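PDB 6NWZ: carbohydrate deacetylase Agd3, which probably removes acetyl groups from the exopolysaccharide galactosaminogalactan of Aspergillus fumigatus and is required by that fungus for biofilm formation. Local coordinates for residues G326-D331 with H388-E393; P334-E339 with E394-T399; G347-P352 with Y400-K405. All coordinates share one frame; numbering follows the deposited sequence.

All three contacts press the long loop between helices 317-321 and 362-366 against the chain that follows strand 384-387. Contacts 1 and 2 meet its irregular part, 388-399, and contact 3 the first turns of helix 400-417. Contacts 1 and 3 are partly buried; contact 2 lies on the surface. Contact 1 combines apolar packing with a tyrosine-threonine hydrogen bond behind a zinc site. Contact 2 is polar, with an amide-hydroxyl hydrogen bond, two zinc-binding carboxylates and a glycan. Contact 3 sets backbone N-H groups on a carboxylate and a tryptophan on a lysine chain. T348 of contact 3 reaches the sugar attached in contact 2, and E393 joins contact 1 to contact 3.

Contact 1. Residues G326-D331 with H388-E393; sequences GGIEYD and HTFTHE. With ZN (zinc ion), chain L.
I328 meets both F390 and T391 with its apolar branches. Its CG1, which stands opposite the carbonyl carbon (chi1 -59°), comes to the edge of the F390 ring, 3.8 Å from CE2 and close to the ring plane, and the two side chains cross at about a right angle. I328 CB also packs on T391 CG2, at 3.7 Å, the methyl branch that threonine turns toward the loop. The backbone N of I328 is held by N307, which also packs on F390 and T391.

Two residues on, Y330 reaches across with its phenol. Its OH donates a hydrogen bond of 2.8 Å to T391 OG1, and T391 OG1 lies at the edge of the tyrosine ring, near its plane. T391 OG1 has a further partner in E406 OE1 on helix 400-417, so the threonine relays the tyrosine to the helix. The CB of E393 lies oblique to the same ring, beside the phenol oxygen. The extended E393 chain carries its carboxylate past the tyrosine, and its OE1 takes a weak hydrogen bond from W351 NE1.

Two imidazoles of the second segment serve the metal instead. Zinc is bound by H388 NE2 at 2.2 Å and by H392 NE2 at 2.4 Å, and D256 completes the set of protein ligands. This Asp-His-His site, with its two histidines in the sequence HTFTH, resembles the H(S/T)xxH metal motif of the family 4 carbohydrate esterases.

Contact 2. Residues P334-E339 with E394-T399; sequences PDTPLE and EQNNAT. With NAG (2-acetamido-2-deoxy-beta-D-glucopyranose), chain B.
T336 is gripped by N396 and N397, and this is the close-packed part of a surface contact. N396 ND2 donates a hydrogen bond of 3.1 Å to T336 OG1, with an angle of 152° at the hydrogen and the acceptor close to the amide plane. The same hydroxyl donates to P337 O, approaching from above that carbonyl plane, so OG1 is used both as acceptor and as donor. The other branch of T336, CG2, rests 3.7 Å from N397 CB.

N397 carries the glycan. With CG opposite its backbone N (chi1 -162°), the amide is carried to the sugar, where ND2 is bonded to C1 of the N-acetylglucosamine at 1.4 Å. The acetamido group of the sugar folds back over T336, its O7 lying 3.4 Å from T336 CG2. N397, A398 and T399 form the Asn-X-Thr sequon.

The looser side is bridged by solvent and metal. One water accepts from N396 ND2 at 3.0 Å and from the backbone N of E339, while the E339 carboxylate turns elsewhere, to R461 and H439. At the other flank D335 OD1 and E394 OE1 stand 3.5 Å apart, with their carboxylate planes 26° from parallel. Both residues bind a second zinc ion, which probably offsets the repulsion between them.

Because ND2 of N396 serves the threonine and the water while its OD1 takes the backbone N-H of G437, the orientation of the amide is fixed. The threonine is thus held by an amide of fixed rotation, while the two carboxylates are joined through the zinc ion they share.

Contact 3. Residues G347-P352 with Y400-K405; sequences GTDLWP and YADVFK. With NAG (2-acetamido-2-deoxy-beta-D-glucopyranose), chain B.
The irregular segment 347-352 passes the first turns of helix 400-417, and the backbones come nearest at D349 and D402, whose CA atoms are 5.8 Å apart. The motif is an N-capped helix start whose aspartate also catches a passing loop: T399, the N-cap, takes the backbone N-H of D402 on its OG1 and is hydrogen-bonded to D349 OD1 as well.

D402 turns its carboxylate onto the loop backbone. L350 N donates to D402 OD2 at 2.7 Å, meeting the syn lone pair at a hydrogen angle of 157°, and W351 N adds a weak, nearly straight bond of 3.4 Å to OD1. The carboxylates of E393 and D402 lie close together, so two like charges neighbour each other.

W351 lies flat along K405, the two side chains sliding past each other in opposite directions. K405 CB stands 3.6 Å from the centroid of the six-membered ring, a CH-pi contact over the face, and CE folds back to within 3.5 Å of W351 CB. W351 NE1 bonds to E406 OE1, and F409 meets the indole edge-to-face. Beyond the helix contact, T348 OG1 shares a hydrogen bond with O6 of the N397-linked sugar.

Bends at chi3 and chi4 (-78° and -66°) curl the lysine back, so that K405 NZ donates at 2.9 Å to A401 O from above the carbonyl plane.

Contact 1. Residues G326-D331 with H388-E393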
loop_
_atom_site.group_PDB
_atom_site.type_symbol
_atom_site.label_atom_id
_atom_site.label_comp_id
_atom_site.label_asym_id
_atom_site.label_seq_id
_atom_site.Cartn_x
_atom_site.Cartn_y
_atom_site.Cartn_z
ATOM N N GLY A 326 28.259 -29.049 -13.690
ATOM C CA GLY A 326 26.922 -28.516 -13.582
ATOM C C GLY A 326 26.720 -27.836 -12.246
ATOM O O GLY A 326 27.648 -27.685 -11.453
ATOM N N GLY A 327 25.480 -27.420 -12.000
ATOM C CA GLY A 327 25.110 -26.755 -10.769
ATOM C C GLY A 327 24.675 -27.725 -9.692
ATOM O O GLY A 327 24.920 -28.931 -9.764
ATOM N N ILE A 328 24.015 -27.178 -8.673
ATOM C CA ILE A 328 23.545 -27.978 -7.546
ATOM C C ILE A 328 22.302 -28.748 -7.968
ATOM O O ILE A 328 21.355 -28.171 -8.515
ATOM C CB ILE A 328 23.262 -27.085 -6.328
ATOM C CG1 ILE A 328 24.531 -26.339 -5.917
ATOM C CG2 ILE A 328 22.734 -27.915 -5.171
ATOM C CD1 ILE A 328 25.692 -27.253 -5.614
ATOM N N GLU A 329 22.297 -30.051 -7.705
ATOM C CA GLU A 329 21.226 -30.925 -8.158
ATOM C C GLU A 329 20.811 -31.857 -7.031
ATOM O O GLU A 329 21.662 -32.438 -6.353
ATOM C CB GLU A 329 21.667 -31.731 -9.382
ATOM C CG GLU A 329 20.540 -32.076 -10.325
ATOM C CD GLU A 329 21.010 -32.213 -11.758
ATOM O OE1 GLU A 329 22.025 -32.904 -11.994
ATOM O OE2 GLU A 329 20.369 -31.614 -12.646
ATOM N N TYR A 330 19.501 -31.998 -6.842
ATOM C CA TYR A 330 18.936 -32.829 -5.785
ATOM C C TYR A 330 17.482 -33.119 -6.134
ATOM O O TYR A 330 16.908 -32.509 -7.039
ATOM C CB TYR A 330 19.046 -32.148 -4.417
ATOM C CG TYR A 330 18.449 -30.758 -4.398
ATOM C CD1 TYR A 330 17.099 -30.562 -4.135
ATOM C CD2 TYR A 330 19.234 -29.642 -4.662
ATOM C CE1 TYR A 330 16.549 -29.291 -4.130
ATOM C CE2 TYR A 330 18.695 -28.371 -4.659
ATOM C CZ TYR A 330 17.353 -28.199 -4.392
ATOM O OH TYR A 330 16.817 -26.933 -4.392
ATOM N N ASP A 331 16.893 -34.061 -5.401
ATOM C CA ASP A 331 15.478 -34.382 -5.546
ATOM C C ASP A 331 14.670 -33.611 -4.510
ATOM O O ASP A 331 14.994 -33.633 -3.316
ATOM C CB ASP A 331 15.235 -35.883 -5.396
ATOM C CG ASP A 331 15.690 -36.670 -6.607
ATOM O OD1 ASP A 331 16.903 -36.942 -6.721
ATOM O OD2 ASP A 331 14.832 -37.012 -7.446
ATOM N N HIS A 388 17.090 -14.477 -4.311
ATOM C CA HIS A 388 15.955 -15.387 -4.191
ATOM C C HIS A 388 16.432 -16.802 -3.861
ATOM O O HIS A 388 15.791 -17.789 -4.237
ATOM C CB HIS A 388 15.126 -15.367 -5.477
ATOM C CG HIS A 388 13.752 -15.944 -5.330
ATOM N ND1 HIS A 388 12.910 -15.619 -4.287
ATOM C CD2 HIS A 388 13.065 -16.813 -6.110
ATOM C CE1 HIS A 388 11.768 -16.270 -4.426
ATOM N NE2 HIS A 388 11.838 -17.002 -5.524
ATOM N N THR A 389 17.563 -16.894 -3.146
ATOM C CA THR A 389 18.314 -18.115 -2.835
ATOM C C THR A 389 18.964 -18.725 -4.073
ATOM O O THR A 389 18.589 -18.412 -5.209
ATOM C CB THR A 389 17.448 -19.169 -2.138
ATOM O OG1 THR A 389 16.480 -19.699 -3.054
ATOM C CG2 THR A 389 16.749 -18.566 -0.935
ATOM N N PHE A 390 19.948 -19.600 -3.859
ATOM C CA PHE A 390 20.759 -20.086 -4.969
ATOM C C PHE A 390 19.990 -21.099 -5.812
ATOM O O PHE A 390 19.799 -20.903 -7.016
ATOM C CB PHE A 390 22.067 -20.683 -4.439
ATOM C CG PHE A 390 23.074 -20.999 -5.512
ATOM C CD1 PHE A 390 23.614 -19.995 -6.297
ATOM C CD2 PHE A 390 23.492 -22.303 -5.724
ATOM C CE1 PHE A 390 24.545 -20.288 -7.282
ATOM C CE2 PHE A 390 24.422 -22.602 -6.706
ATOM C CZ PHE A 390 24.947 -21.595 -7.485
ATOM N N THR A 391 19.517 -22.179 -5.191
ATOM C CA THR A 391 18.894 -23.278 -5.917
ATOM C C THR A 391 17.375 -23.275 -5.829
ATOM O O THR A 391 16.736 -24.161 -6.407
ATOM C CB THR A 391 19.425 -24.621 -5.403
ATOM O OG1 THR A 391 18.772 -24.960 -4.173
ATOM C CG2 THR A 391 20.912 -24.528 -5.151
ATOM N N HIS A 392 16.788 -22.311 -5.119
ATOM C CA HIS A 392 15.341 -22.238 -4.902
ATOM C C HIS A 392 14.831 -23.420 -4.079
ATOM O O HIS A 392 13.680 -23.839 -4.222
ATOM C CB HIS A 392 14.581 -22.134 -6.228
ATOM C CG HIS A 392 13.157 -21.705 -6.074
ATOM N ND1 HIS A 392 12.187 -22.530 -5.546
ATOM C CD2 HIS A 392 12.540 -20.537 -6.372
ATOM C CE1 HIS A 392 11.032 -21.889 -5.526
ATOM N NE2 HIS A 392 11.219 -20.679 -6.022
ATOM N N GLU A 393 15.680 -23.956 -3.203
ATOM C CA GLU A 393 15.270 -25.052 -2.333
ATOM C C GLU A 393 14.234 -24.571 -1.326
ATOM O O GLU A 393 14.422 -23.540 -0.670
ATOM C CB GLU A 393 16.476 -25.639 -1.598
ATOM C CG GLU A 393 16.121 -26.748 -0.607
ATOM C CD GLU A 393 17.322 -27.240 0.183
ATOM O OE1 GLU A 393 18.406 -26.635 0.056
ATOM O OE2 GLU A 393 17.185 -28.233 0.930
HETATM ZN ZN ZN L . 10.411 -18.461 -6.422
#

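Contact 2. Residues P334-E339 with E394-T399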
loop_
_atom_site.group_PDB
_atom_site.type_symbol
_atom_site.label_atom_id
_atom_site.label_comp_id
_atom_site.label_asym_id
_atom_site.label_seq_id
_atom_site.Cartn_x
_atom_site.Cartn_y
_atom_site.Cartn_z
ATOM N N PRO A 334 8.380 -33.880 -1.090
ATOM C CA PRO A 334 7.003 -33.374 -1.159
ATOM C C PRO A 334 6.815 -32.195 -0.214
ATOM O O PRO A 334 7.380 -32.159 0.881
ATOM C CB PRO A 334 6.159 -34.581 -0.734
ATOM C CG PRO A 334 7.022 -35.772 -1.025
ATOM C CD PRO A 334 8.430 -35.317 -0.770
ATOM N N ASP A 335 6.021 -31.222 -0.654
ATOM C CA ASP A 335 5.854 -30.001 0.122
ATOM C C ASP A 335 5.231 -30.301 1.478
ATOM O O ASP A 335 4.284 -31.083 1.590
ATOM C CB ASP A 335 4.988 -28.992 -0.632
ATOM C CG ASP A 335 5.570 -28.617 -1.975
ATOM O OD1 ASP A 335 6.812 -28.530 -2.076
ATOM O OD2 ASP A 335 4.789 -28.429 -2.931
ATOM N N THR A 336 5.783 -29.678 2.513
ATOM C CA THR A 336 5.192 -29.745 3.833
ATOM C C THR A 336 3.867 -28.988 3.842
ATOM O O THR A 336 3.599 -28.181 2.947
ATOM C CB THR A 336 6.142 -29.150 4.869
ATOM O OG1 THR A 336 6.169 -27.723 4.724
ATOM C CG2 THR A 336 7.548 -29.698 4.675
ATOM N N PRO A 337 3.010 -29.242 4.830
ATOM C CA PRO A 337 1.821 -28.400 4.989
ATOM C C PRO A 337 2.222 -26.940 5.123
ATOM O O PRO A 337 3.300 -26.614 5.623
ATOM C CB PRO A 337 1.180 -28.926 6.277
ATOM C CG PRO A 337 1.638 -30.336 6.368
ATOM C CD PRO A 337 3.027 -30.354 5.797
ATOM N N LEU A 338 1.352 -26.056 4.640
ATOM C CA LEU A 338 1.599 -24.631 4.799
ATOM C C LEU A 338 1.724 -24.294 6.283
ATOM O O LEU A 338 1.116 -24.939 7.143
ATOM C CB LEU A 338 0.471 -23.820 4.155
ATOM C CG LEU A 338 0.819 -22.451 3.565
ATOM C CD1 LEU A 338 1.626 -22.600 2.290
ATOM C CD2 LEU A 338 -0.431 -21.635 3.297
ATOM N N GLU A 339 2.547 -23.287 6.580
ATOM C CA GLU A 339 2.796 -22.839 7.955
ATOM C C GLU A 339 3.430 -23.932 8.815
ATOM O O GLU A 339 3.296 -23.921 10.040
ATOM C CB GLU A 339 1.517 -22.331 8.635
ATOM C CG GLU A 339 0.531 -21.577 7.744
ATOM C CD GLU A 339 1.074 -20.267 7.222
ATOM O OE1 GLU A 339 0.526 -19.767 6.218
ATOM O OE2 GLU A 339 2.041 -19.740 7.813
ATOM N N GLU A 394 13.141 -25.319 -1.209
ATOM C CA GLU A 394 12.129 -25.030 -0.204
ATOM C C GLU A 394 12.687 -25.313 1.184
ATOM O O GLU A 394 13.337 -26.337 1.414
ATOM C CB GLU A 394 10.880 -25.869 -0.461
ATOM C CG GLU A 394 10.635 -26.153 -1.938
ATOM C CD GLU A 394 9.459 -25.383 -2.504
ATOM O OE1 GLU A 394 8.392 -25.377 -1.857
ATOM O OE2 GLU A 394 9.603 -24.787 -3.595
ATOM N N GLN A 395 12.431 -24.398 2.117
ATOM C CA GLN A 395 13.113 -24.405 3.404
ATOM C C GLN A 395 12.188 -24.690 4.579
ATOM O O GLN A 395 12.612 -24.541 5.730
ATOM C CB GLN A 395 13.828 -23.071 3.613
ATOM C CG GLN A 395 14.718 -22.678 2.451
ATOM C CD GLN A 395 15.360 -21.326 2.647
ATOM O OE1 GLN A 395 15.225 -20.713 3.705
ATOM N NE2 GLN A 395 16.064 -20.850 1.625
ATOM N N ASN A 396 10.942 -25.102 4.325
ATOM C CA ASN A 396 10.022 -25.378 5.426
ATOM C C ASN A 396 10.532 -26.495 6.327
ATOM O O ASN A 396 10.281 -26.479 7.538
ATOM C CB ASN A 396 8.640 -25.736 4.883
ATOM C CG ASN A 396 7.822 -24.515 4.528
ATOM O OD1 ASN A 396 8.308 -23.389 4.611
ATOM N ND2 ASN A 396 6.574 -24.730 4.128
ATOM N N ASN A 397 11.249 -27.470 5.755
ATOM C CA ASN A 397 11.756 -28.627 6.486
ATOM C C ASN A 397 13.244 -28.838 6.225
ATOM O O ASN A 397 13.777 -29.913 6.520
ATOM C CB ASN A 397 10.960 -29.882 6.109
ATOM C CG ASN A 397 11.111 -31.017 7.117
ATOM O OD1 ASN A 397 11.581 -30.825 8.238
ATOM N ND2 ASN A 397 10.697 -32.212 6.710
ATOM N N ALA A 398 13.924 -27.835 5.675
ATOM C CA ALA A 398 15.332 -27.957 5.338
ATOM C C ALA A 398 16.202 -27.785 6.581
ATOM O O ALA A 398 15.747 -27.354 7.643
ATOM C CB ALA A 398 15.720 -26.933 4.273
ATOM N N THR A 399 17.477 -28.129 6.432
ATOM C CA THR A 399 18.443 -28.035 7.512
ATOM C C THR A 399 19.141 -26.679 7.501
ATOM O O THR A 399 19.074 -25.923 6.530
ATOM C CB THR A 399 19.484 -29.142 7.393
ATOM O OG1 THR A 399 20.130 -29.038 6.118
ATOM C CG2 THR A 399 18.831 -30.500 7.512
HETATM C C1 NAG B . 10.759 -33.397 7.522
HETATM C C2 NAG B . 9.697 -34.387 7.028
HETATM C C3 NAG B . 9.822 -35.721 7.761
HETATM C C4 NAG B . 11.243 -36.255 7.657
HETATM C C5 NAG B . 12.215 -35.204 8.182
HETATM C C6 NAG B . 13.665 -35.616 8.064
HETATM C C7 NAG B . 7.713 -33.180 6.230
HETATM C C8 NAG B . 6.342 -32.684 6.579
HETATM N N2 NAG B . 8.361 -33.839 7.196
HETATM O O3 NAG B . 8.904 -36.654 7.203
HETATM O O4 NAG B . 11.369 -37.448 8.424
HETATM O O5 NAG B . 12.063 -33.994 7.426
HETATM O O6 NAG B . 13.968 -36.091 6.761
HETATM O O7 NAG B . 8.212 -32.993 5.125
HETATM O O HOH W 1 4.336 -22.867 4.800
#

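Contact 3. Residues G347-P352 with Y400-K405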
loop_
_atom_site.group_PDB
_atom_site.type_symbol
_atom_site.label_atom_id
_atom_site.label_comp_id
_atom_site.label_asym_id
_atom_site.label_seq_id
_atom_site.Cartn_x
_atom_site.Cartn_y
_atom_site.Cartn_z
ATOM N N GLY A 347 15.721 -32.601 10.256
ATOM C CA GLY A 347 15.864 -32.464 8.821
ATOM C C GLY A 347 17.045 -33.254 8.282
ATOM O O GLY A 347 17.860 -33.812 9.022
ATOM N N THR A 348 17.134 -33.290 6.952
ATOM C CA THR A 348 18.210 -33.986 6.256
ATOM C C THR A 348 18.742 -33.114 5.129
ATOM O O THR A 348 17.967 -32.494 4.395
ATOM C CB THR A 348 17.737 -35.331 5.690
ATOM O OG1 THR A 348 17.115 -36.093 6.731
ATOM C CG2 THR A 348 18.912 -36.119 5.129
ATOM N N ASP A 349 20.065 -33.071 4.993
ATOM C CA ASP A 349 20.682 -32.267 3.949
ATOM C C ASP A 349 20.318 -32.808 2.569
ATOM O O ASP A 349 20.292 -34.022 2.347
ATOM C CB ASP A 349 22.204 -32.245 4.119
ATOM C CG ASP A 349 22.640 -31.660 5.453
ATOM O OD1 ASP A 349 21.903 -30.819 6.008
ATOM O OD2 ASP A 349 23.724 -32.036 5.949
ATOM N N LEU A 350 20.022 -31.896 1.640
ATOM C CA LEU A 350 19.807 -32.263 0.246
ATOM C C LEU A 350 20.960 -31.876 -0.666
ATOM O O LEU A 350 21.090 -32.456 -1.749
ATOM C CB LEU A 350 18.520 -31.619 -0.292
ATOM C CG LEU A 350 17.207 -31.992 0.396
ATOM C CD1 LEU A 350 16.031 -31.510 -0.433
ATOM C CD2 LEU A 350 17.118 -33.489 0.632
ATOM N N TRP A 351 21.796 -30.928 -0.257
ATOM C CA TRP A 351 22.867 -30.452 -1.119
ATOM C C TRP A 351 23.889 -31.558 -1.371
ATOM O O TRP A 351 24.154 -32.375 -0.481
ATOM C CB TRP A 351 23.556 -29.240 -0.491
ATOM C CG TRP A 351 22.913 -27.931 -0.843
ATOM C CD1 TRP A 351 21.621 -27.561 -0.607
ATOM C CD2 TRP A 351 23.538 -26.814 -1.487
ATOM N NE1 TRP A 351 21.402 -26.289 -1.073
ATOM C CE2 TRP A 351 22.564 -25.807 -1.615
ATOM C CE3 TRP A 351 24.826 -26.571 -1.971
ATOM C CZ2 TRP A 351 22.837 -24.575 -2.206
ATOM C CZ3 TRP A 351 25.097 -25.349 -2.556
ATOM C CH2 TRP A 351 24.106 -24.366 -2.670
ATOM N N PRO A 352 24.464 -31.624 -2.572
ATOM C CA PRO A 352 25.580 -32.546 -2.799
ATOM C C PRO A 352 26.730 -32.227 -1.861
ATOM O O PRO A 352 27.017 -31.064 -1.568
ATOM C CB PRO A 352 25.961 -32.295 -4.263
ATOM C CG PRO A 352 24.728 -31.740 -4.882
ATOM C CD PRO A 352 24.068 -30.925 -3.804
ATOM N N TYR A 400 19.834 -26.383 8.602
ATOM C CA TYR A 400 20.676 -25.193 8.639
ATOM C C TYR A 400 21.750 -25.250 7.557
ATOM O O TYR A 400 22.009 -24.250 6.878
ATOM C CB TYR A 400 21.310 -25.039 10.023
ATOM C CG TYR A 400 22.262 -23.864 10.147
ATOM C CD1 TYR A 400 23.582 -23.963 9.725
ATOM C CD2 TYR A 400 21.842 -22.659 10.690
ATOM C CE1 TYR A 400 24.449 -22.900 9.830
ATOM C CE2 TYR A 400 22.710 -21.587 10.805
ATOM C CZ TYR A 400 24.014 -21.717 10.372
ATOM O OH TYR A 400 24.896 -20.667 10.475
ATOM N N ALA A 401 22.384 -26.413 7.384
ATOM C CA ALA A 401 23.459 -26.537 6.403
ATOM C C ALA A 401 22.961 -26.265 4.990
ATOM O O ALA A 401 23.659 -25.625 4.193
ATOM C CB ALA A 401 24.090 -27.926 6.487
ATOM N N ASP A 402 21.763 -26.750 4.653
ATOM C CA ASP A 402 21.212 -26.493 3.327
ATOM C C ASP A 402 20.933 -25.008 3.137
ATOM O O ASP A 402 21.352 -24.406 2.140
ATOM C CB ASP A 402 19.932 -27.309 3.111
ATOM C CG ASP A 402 20.208 -28.759 2.739
ATOM O OD1 ASP A 402 21.391 -29.134 2.576
ATOM O OD2 ASP A 402 19.231 -29.528 2.606
ATOM N N VAL A 403 20.236 -24.395 4.095
ATOM C CA VAL A 403 19.839 -23.003 3.929
ATOM C C VAL A 403 21.050 -22.082 3.977
ATOM O O VAL A 403 21.086 -21.063 3.278
ATOM C CB VAL A 403 18.786 -22.623 4.985
ATOM C CG1 VAL A 403 18.295 -21.208 4.747
ATOM C CG2 VAL A 403 17.625 -23.604 4.941
ATOM N N PHE A 404 22.059 -22.423 4.785
ATOM C CA PHE A 404 23.269 -21.607 4.839
ATOM C C PHE A 404 23.926 -21.513 3.469
ATOM O O PHE A 404 24.386 -20.440 3.063
ATOM C CB PHE A 404 24.252 -22.178 5.861
ATOM C CG PHE A 404 25.429 -21.278 6.142
ATOM C CD1 PHE A 404 26.521 -21.245 5.287
ATOM C CD2 PHE A 404 25.440 -20.466 7.262
ATOM C CE1 PHE A 404 27.597 -20.417 5.543
ATOM C CE2 PHE A 404 26.515 -19.639 7.523
ATOM C CZ PHE A 404 27.594 -19.614 6.663
ATOM N N LYS A 405 23.985 -22.632 2.746
ATOM C CA LYS A 405 24.519 -22.609 1.392
ATOM C C LYS A 405 23.550 -21.959 0.411
ATOM O O LYS A 405 23.988 -21.332 -0.561
ATOM C CB LYS A 405 24.876 -24.029 0.949
ATOM C CG LYS A 405 26.008 -24.643 1.767
ATOM C CD LYS A 405 26.530 -25.932 1.157
ATOM C CE LYS A 405 25.605 -27.105 1.439
ATOM N NZ LYS A 405 25.545 -27.465 2.885
HETATM C C1 NAG B . 10.759 -33.397 7.522
HETATM C C2 NAG B . 9.697 -34.387 7.028
HETATM C C3 NAG B . 9.822 -35.721 7.761
HETATM C C4 NAG B . 11.243 -36.255 7.657
HETATM C C5 NAG B . 12.215 -35.204 8.182
HETATM C C6 NAG B . 13.665 -35.616 8.064
HETATM C C7 NAG B . 7.713 -33.180 6.230
HETATM C C8 NAG B . 6.342 -32.684 6.579
HETATM N N2 NAG B . 8.361 -33.839 7.196
HETATM O O3 NAG B . 8.904 -36.654 7.203
HETATM O O4 NAG B . 11.369 -37.448 8.424
HETATM O O5 NAG B . 12.063 -33.994 7.426
HETATM O O6 NAG B . 13.968 -36.091 6.761
HETATM O O7 NAG B . 8.212 -32.993 5.125
#